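PDB 2FS2: acyl-coenzyme A thioesterase PaaI from Escherichia coli, which hydrolyses the thioester bond of phenylacetyl-CoA esters, preferring those hydroxylated on the ring, as part of phenylacetate degradation. Local coordinates for residues I25-M39 against S59-Q72. Sequence-based numbering, arbitrary orientation.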
loop_
_atom_site.group_PDB
_atom_site.type_symbol
_atom_site.label_atom_id
_atom_site.label_comp_id
_atom_site.label_asym_id
_atom_site.label_seq_id
_atom_site.Cartn_x
_atom_site.Cartn_y
_atom_site.Cartn_z
ATOM N N ILE B 25 2.820 -4.321 -25.903
ATOM C CA ILE B 25 1.550 -4.612 -25.249
ATOM C C ILE B 25 0.428 -4.626 -26.286
ATOM O O ILE B 25 0.347 -3.728 -27.120
ATOM C CB ILE B 25 1.312 -3.605 -24.038
ATOM C CG1 ILE B 25 2.470 -3.733 -23.126
ATOM C CG2 ILE B 25 0.110 -3.938 -23.215
ATOM C CD1 ILE B 25 2.434 -2.886 -21.941
ATOM N N ASP B 26 -0.368 -5.686 -26.271
ATOM C CA ASP B 26 -1.548 -5.763 -27.051
ATOM C C ASP B 26 -2.821 -5.761 -26.183
ATOM O O ASP B 26 -2.835 -6.330 -25.086
ATOM C CB ASP B 26 -1.491 -7.049 -27.817
ATOM C CG ASP B 26 -0.366 -7.047 -28.858
ATOM O OD1 ASP B 26 -0.397 -6.154 -29.747
ATOM O OD2 ASP B 26 0.594 -7.894 -28.860
ATOM N N ILE B 27 -3.900 -5.134 -26.654
ATOM C CA ILE B 27 -5.126 -5.253 -25.916
ATOM C C ILE B 27 -5.956 -6.328 -26.483
ATOM O O ILE B 27 -6.199 -6.329 -27.663
ATOM C CB ILE B 27 -5.978 -4.017 -25.974
ATOM C CG1 ILE B 27 -5.178 -2.836 -25.552
ATOM C CG2 ILE B 27 -7.129 -4.164 -24.979
ATOM C CD1 ILE B 27 -5.537 -1.681 -26.461
ATOM N N ILE B 28 -6.453 -7.201 -25.616
ATOM C CA ILE B 28 -7.248 -8.376 -26.026
ATOM C C ILE B 28 -8.644 -8.396 -25.463
ATOM O O ILE B 28 -9.479 -9.131 -25.951
ATOM C CB ILE B 28 -6.514 -9.756 -25.737
ATOM C CG1 ILE B 28 -6.408 -10.027 -24.236
ATOM C CG2 ILE B 28 -5.078 -9.658 -26.377
ATOM C CD1 ILE B 28 -5.861 -11.549 -23.903
ATOM N N SER B 29 -8.944 -7.599 -24.456
ATOM C CA SER B 29 -10.323 -7.641 -24.031
ATOM C C SER B 29 -10.705 -6.303 -23.351
ATOM O O SER B 29 -9.859 -5.658 -22.756
ATOM C CB SER B 29 -10.567 -8.887 -23.176
ATOM O OG SER B 29 -11.964 -8.898 -22.677
HETATM N N MSE B 30 -11.950 -5.888 -23.470
HETATM C CA MSE B 30 -12.377 -4.525 -23.032
HETATM C C MSE B 30 -13.837 -4.537 -22.676
HETATM O O MSE B 30 -14.683 -5.040 -23.397
HETATM C CB MSE B 30 -12.242 -3.410 -24.119
HETATM C CG MSE B 30 -10.887 -2.964 -24.505
HETATM SE SE MSE B 30 -9.836 -2.233 -22.887
HETATM C CE MSE B 30 -11.192 -0.918 -22.071
ATOM N N ASP B 31 -14.155 -4.038 -21.523
ATOM C CA ASP B 31 -15.545 -3.833 -21.196
ATOM C C ASP B 31 -15.576 -2.623 -20.274
ATOM O O ASP B 31 -14.545 -2.111 -19.906
ATOM C CB ASP B 31 -16.104 -5.042 -20.471
ATOM C CG ASP B 31 -17.602 -5.178 -20.591
ATOM O OD1 ASP B 31 -18.383 -4.328 -21.249
ATOM O OD2 ASP B 31 -18.102 -6.173 -20.013
ATOM N N GLU B 32 -16.743 -2.166 -19.844
ATOM C CA GLU B 32 -16.706 -0.949 -19.038
ATOM C C GLU B 32 -16.025 -1.312 -17.687
ATOM O O GLU B 32 -16.461 -2.249 -17.097
ATOM C CB GLU B 32 -18.132 -0.621 -18.732
ATOM C CG GLU B 32 -18.205 0.519 -17.751
ATOM C CD GLU B 32 -19.657 1.055 -17.626
ATOM O OE1 GLU B 32 -20.513 0.175 -17.348
ATOM O OE2 GLU B 32 -19.924 2.323 -17.846
ATOM N N GLY B 33 -14.993 -0.609 -17.238
ATOM C CA GLY B 33 -14.318 -0.942 -15.985
ATOM C C GLY B 33 -13.426 -2.204 -16.113
ATOM O O GLY B 33 -13.137 -2.862 -15.077
ATOM N N PHE B 34 -12.982 -2.584 -17.326
ATOM C CA PHE B 34 -12.391 -3.908 -17.448
ATOM C C PHE B 34 -11.486 -3.901 -18.643
ATOM O O PHE B 34 -11.972 -3.525 -19.744
ATOM C CB PHE B 34 -13.462 -4.999 -17.593
ATOM C CG PHE B 34 -12.894 -6.409 -17.779
ATOM C CD1 PHE B 34 -12.463 -7.190 -16.635
ATOM C CD2 PHE B 34 -12.798 -6.977 -19.064
ATOM C CE1 PHE B 34 -11.903 -8.532 -16.842
ATOM C CE2 PHE B 34 -12.229 -8.285 -19.250
ATOM C CZ PHE B 34 -11.796 -9.090 -18.122
ATOM N N ALA B 35 -10.255 -4.426 -18.492
ATOM C CA ALA B 35 -9.297 -4.504 -19.653
ATOM C C ALA B 35 -8.312 -5.647 -19.402
ATOM O O ALA B 35 -7.953 -5.880 -18.245
ATOM C CB ALA B 35 -8.486 -3.172 -19.776
ATOM N N VAL B 36 -7.839 -6.301 -20.455
ATOM C CA VAL B 36 -6.922 -7.429 -20.417
ATOM C C VAL B 36 -5.926 -7.092 -21.478
ATOM O O VAL B 36 -6.317 -6.721 -22.640
ATOM C CB VAL B 36 -7.598 -8.797 -20.723
ATOM C CG1 VAL B 36 -6.588 -9.951 -20.766
ATOM C CG2 VAL B 36 -8.644 -9.177 -19.744
ATOM N N VAL B 37 -4.645 -7.117 -21.128
ATOM C CA VAL B 37 -3.638 -6.766 -22.064
ATOM C C VAL B 37 -2.597 -7.832 -21.879
ATOM O O VAL B 37 -2.594 -8.578 -20.898
ATOM C CB VAL B 37 -3.039 -5.298 -21.834
ATOM C CG1 VAL B 37 -4.110 -4.188 -22.130
ATOM C CG2 VAL B 37 -2.488 -5.140 -20.312
ATOM N N THR B 38 -1.695 -7.879 -22.830
ATOM C CA THR B 38 -0.793 -9.001 -22.984
ATOM C C THR B 38 0.598 -8.529 -23.444
ATOM O O THR B 38 0.718 -7.505 -24.081
ATOM C CB THR B 38 -1.454 -9.946 -23.980
ATOM O OG1 THR B 38 -1.010 -11.282 -23.706
ATOM C CG2 THR B 38 -0.983 -9.626 -25.364
HETATM N N MSE B 39 1.650 -9.210 -23.048
HETATM C CA MSE B 39 2.996 -8.800 -23.422
HETATM C C MSE B 39 3.899 -10.008 -23.300
HETATM O O MSE B 39 3.743 -10.808 -22.397
HETATM C CB MSE B 39 3.480 -7.720 -22.430
HETATM C CG MSE B 39 4.969 -7.451 -22.510
HETATM SE SE MSE B 39 5.487 -6.207 -21.047
HETATM C CE MSE B 39 5.239 -4.690 -22.031
ATOM N N SER B 59 4.836 -1.444 -15.626
ATOM C CA SER B 59 4.288 -0.758 -16.807
ATOM C C SER B 59 3.179 -1.516 -17.458
ATOM O O SER B 59 2.191 -0.894 -17.966
ATOM C CB SER B 59 5.339 -0.524 -17.865
ATOM O OG SER B 59 6.306 0.338 -17.324
ATOM N N LEU B 60 3.278 -2.839 -17.389
ATOM C CA LEU B 60 2.244 -3.628 -17.883
ATOM C C LEU B 60 0.983 -3.474 -17.033
ATOM O O LEU B 60 -0.129 -3.478 -17.557
ATOM C CB LEU B 60 2.702 -5.105 -17.895
ATOM C CG LEU B 60 1.672 -6.186 -18.272
ATOM C CD1 LEU B 60 1.124 -5.967 -19.725
ATOM C CD2 LEU B 60 2.337 -7.586 -18.203
ATOM N N ALA B 61 1.149 -3.447 -15.692
ATOM C CA ALA B 61 -0.009 -3.365 -14.819
ATOM C C ALA B 61 -0.699 -1.986 -14.998
ATOM O O ALA B 61 -1.915 -1.888 -15.008
ATOM C CB ALA B 61 0.407 -3.614 -13.305
ATOM N N ASP B 62 0.081 -0.979 -15.244
ATOM C CA ASP B 62 -0.333 0.406 -15.259
ATOM C C ASP B 62 -1.001 0.624 -16.570
ATOM O O ASP B 62 -1.890 1.461 -16.689
ATOM C CB ASP B 62 0.941 1.270 -15.191
ATOM C CG ASP B 62 0.658 2.785 -15.081
ATOM O OD1 ASP B 62 -0.390 3.207 -14.476
ATOM O OD2 ASP B 62 1.460 3.643 -15.525
ATOM N N THR B 63 -0.608 -0.151 -17.573
ATOM C CA THR B 63 -1.315 -0.076 -18.837
ATOM C C THR B 63 -2.713 -0.711 -18.745
ATOM O O THR B 63 -3.682 -0.140 -19.283
ATOM C CB THR B 63 -0.491 -0.785 -19.927
ATOM O OG1 THR B 63 0.761 -0.115 -20.081
ATOM C CG2 THR B 63 -1.108 -0.622 -21.254
ATOM N N ALA B 64 -2.872 -1.919 -18.158
ATOM C CA ALA B 64 -4.194 -2.459 -18.012
ATOM C C ALA B 64 -5.019 -1.514 -17.136
ATOM O O ALA B 64 -6.201 -1.329 -17.328
ATOM C CB ALA B 64 -4.167 -3.926 -17.313
ATOM N N PHE B 65 -4.382 -0.980 -16.116
ATOM C CA PHE B 65 -5.071 -0.018 -15.271
ATOM C C PHE B 65 -5.609 1.290 -16.063
ATOM O O PHE B 65 -6.752 1.707 -15.866
ATOM C CB PHE B 65 -4.060 0.348 -14.182
ATOM C CG PHE B 65 -4.535 1.389 -13.234
ATOM C CD1 PHE B 65 -5.820 1.394 -12.769
ATOM C CD2 PHE B 65 -3.651 2.281 -12.700
ATOM C CE1 PHE B 65 -6.285 2.431 -11.854
ATOM C CE2 PHE B 65 -4.110 3.271 -11.726
ATOM C CZ PHE B 65 -5.443 3.345 -11.382
ATOM N N ALA B 66 -4.745 1.944 -16.840
ATOM C CA ALA B 66 -5.113 3.114 -17.639
ATOM C C ALA B 66 -6.282 2.721 -18.546
ATOM O O ALA B 66 -7.262 3.477 -18.644
ATOM C CB ALA B 66 -3.861 3.688 -18.505
ATOM N N TYR B 67 -6.253 1.512 -19.151
ATOM C CA TYR B 67 -7.346 1.148 -20.061
ATOM C C TYR B 67 -8.663 0.962 -19.328
ATOM O O TYR B 67 -9.689 1.502 -19.736
ATOM C CB TYR B 67 -6.959 -0.064 -20.981
ATOM C CG TYR B 67 -5.997 0.454 -22.031
ATOM C CD1 TYR B 67 -4.683 0.690 -21.741
ATOM C CD2 TYR B 67 -6.458 0.847 -23.276
ATOM C CE1 TYR B 67 -3.811 1.236 -22.671
ATOM C CE2 TYR B 67 -5.600 1.380 -24.252
ATOM C CZ TYR B 67 -4.263 1.566 -23.950
ATOM O OH TYR B 67 -3.437 2.132 -24.912
ATOM N N ALA B 68 -8.639 0.209 -18.232
ATOM C CA ALA B 68 -9.822 -0.065 -17.507
ATOM C C ALA B 68 -10.410 1.270 -16.946
ATOM O O ALA B 68 -11.611 1.475 -17.023
ATOM C CB ALA B 68 -9.515 -1.073 -16.329
ATOM N N CYS B 69 -9.586 2.159 -16.394
ATOM C CA CYS B 69 -10.174 3.324 -15.776
ATOM C C CYS B 69 -10.477 4.476 -16.756
ATOM O O CYS B 69 -11.032 5.531 -16.347
ATOM C CB CYS B 69 -9.324 3.861 -14.643
ATOM S SG CYS B 69 -7.851 4.769 -15.037
ATOM N N ASN B 70 -10.109 4.282 -18.015
ATOM C CA ASN B 70 -10.425 5.292 -19.040
ATOM C C ASN B 70 -11.505 4.823 -19.935
ATOM O O ASN B 70 -11.979 5.571 -20.801
ATOM C CB ASN B 70 -9.172 5.718 -19.808
ATOM C CG ASN B 70 -8.371 6.767 -18.995
ATOM O OD1 ASN B 70 -8.746 7.932 -18.948
ATOM N ND2 ASN B 70 -7.315 6.329 -18.297
ATOM N N SER B 71 -11.979 3.627 -19.666
ATOM C CA SER B 71 -12.878 2.919 -20.563
ATOM C C SER B 71 -14.260 3.491 -20.593
ATOM O O SER B 71 -14.962 3.159 -21.513
ATOM C CB SER B 71 -13.041 1.463 -20.126
ATOM O OG SER B 71 -13.707 1.422 -18.897
ATOM N N GLN B 72 -14.662 4.244 -19.545
ATOM C CA GLN B 72 -15.969 4.860 -19.479
ATOM C C GLN B 72 -15.958 6.160 -20.293
ATOM O O GLN B 72 -16.982 6.777 -20.456
ATOM C CB GLN B 72 -16.441 5.153 -18.014
ATOM C CG GLN B 72 -16.288 4.046 -16.885
ATOM C CD GLN B 72 -14.736 3.745 -16.413
ATOM O OE1 GLN B 72 -14.520 2.789 -15.655
ATOM N NE2 GLN B 72 -13.712 4.538 -16.909
#
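Val-37 and Leu-60 lie alongside each other, pointing opposite ways, with Val-37 CG2 3.8 Å from Leu-60 CD1 and 3.6 Å from Ala-64 CB. The valine's chi1 of -67° puts CG2 between its backbone N and carbonyl carbon, where it faces helix 59-70. One helical turn beyond Ala-64, Tyr-67 CB meets Ala-35 CB at 3.7 Å; a side chain this small suits the 6.5 Å closest approach between the axes of strand 34-39 and the helix, which run at 150°. Ile-27 crosses the Tyr-67 side chain at about a right angle, with CG1 over one ring face and Ile-27 CD1 3.8 Å from Tyr-67 CE2. Selenomethionine Met-30, bent at chi2 and chi3, brings CE to 3.6 Å from Ser-71 CB. At the type II turn Gly-33 N donates to Ser-71 OG (2.9 Å, 167° at the hydrogen), while that hydroxyl donates to Ala-68 O, 2.8 Å from OG. With an alanine here instead of Ser-71, the Gly-33 amide is likely to lose its acceptor and Ala-68 O this donor. In this hot-dog fold the helix lies against the curved antiparallel sheet: Ala-64 touches Ala-99 of strand 94-101, Leu-60 touches Ile-115 of strand 108-116, and Trp-7 of helix 2-15 meets Met-30.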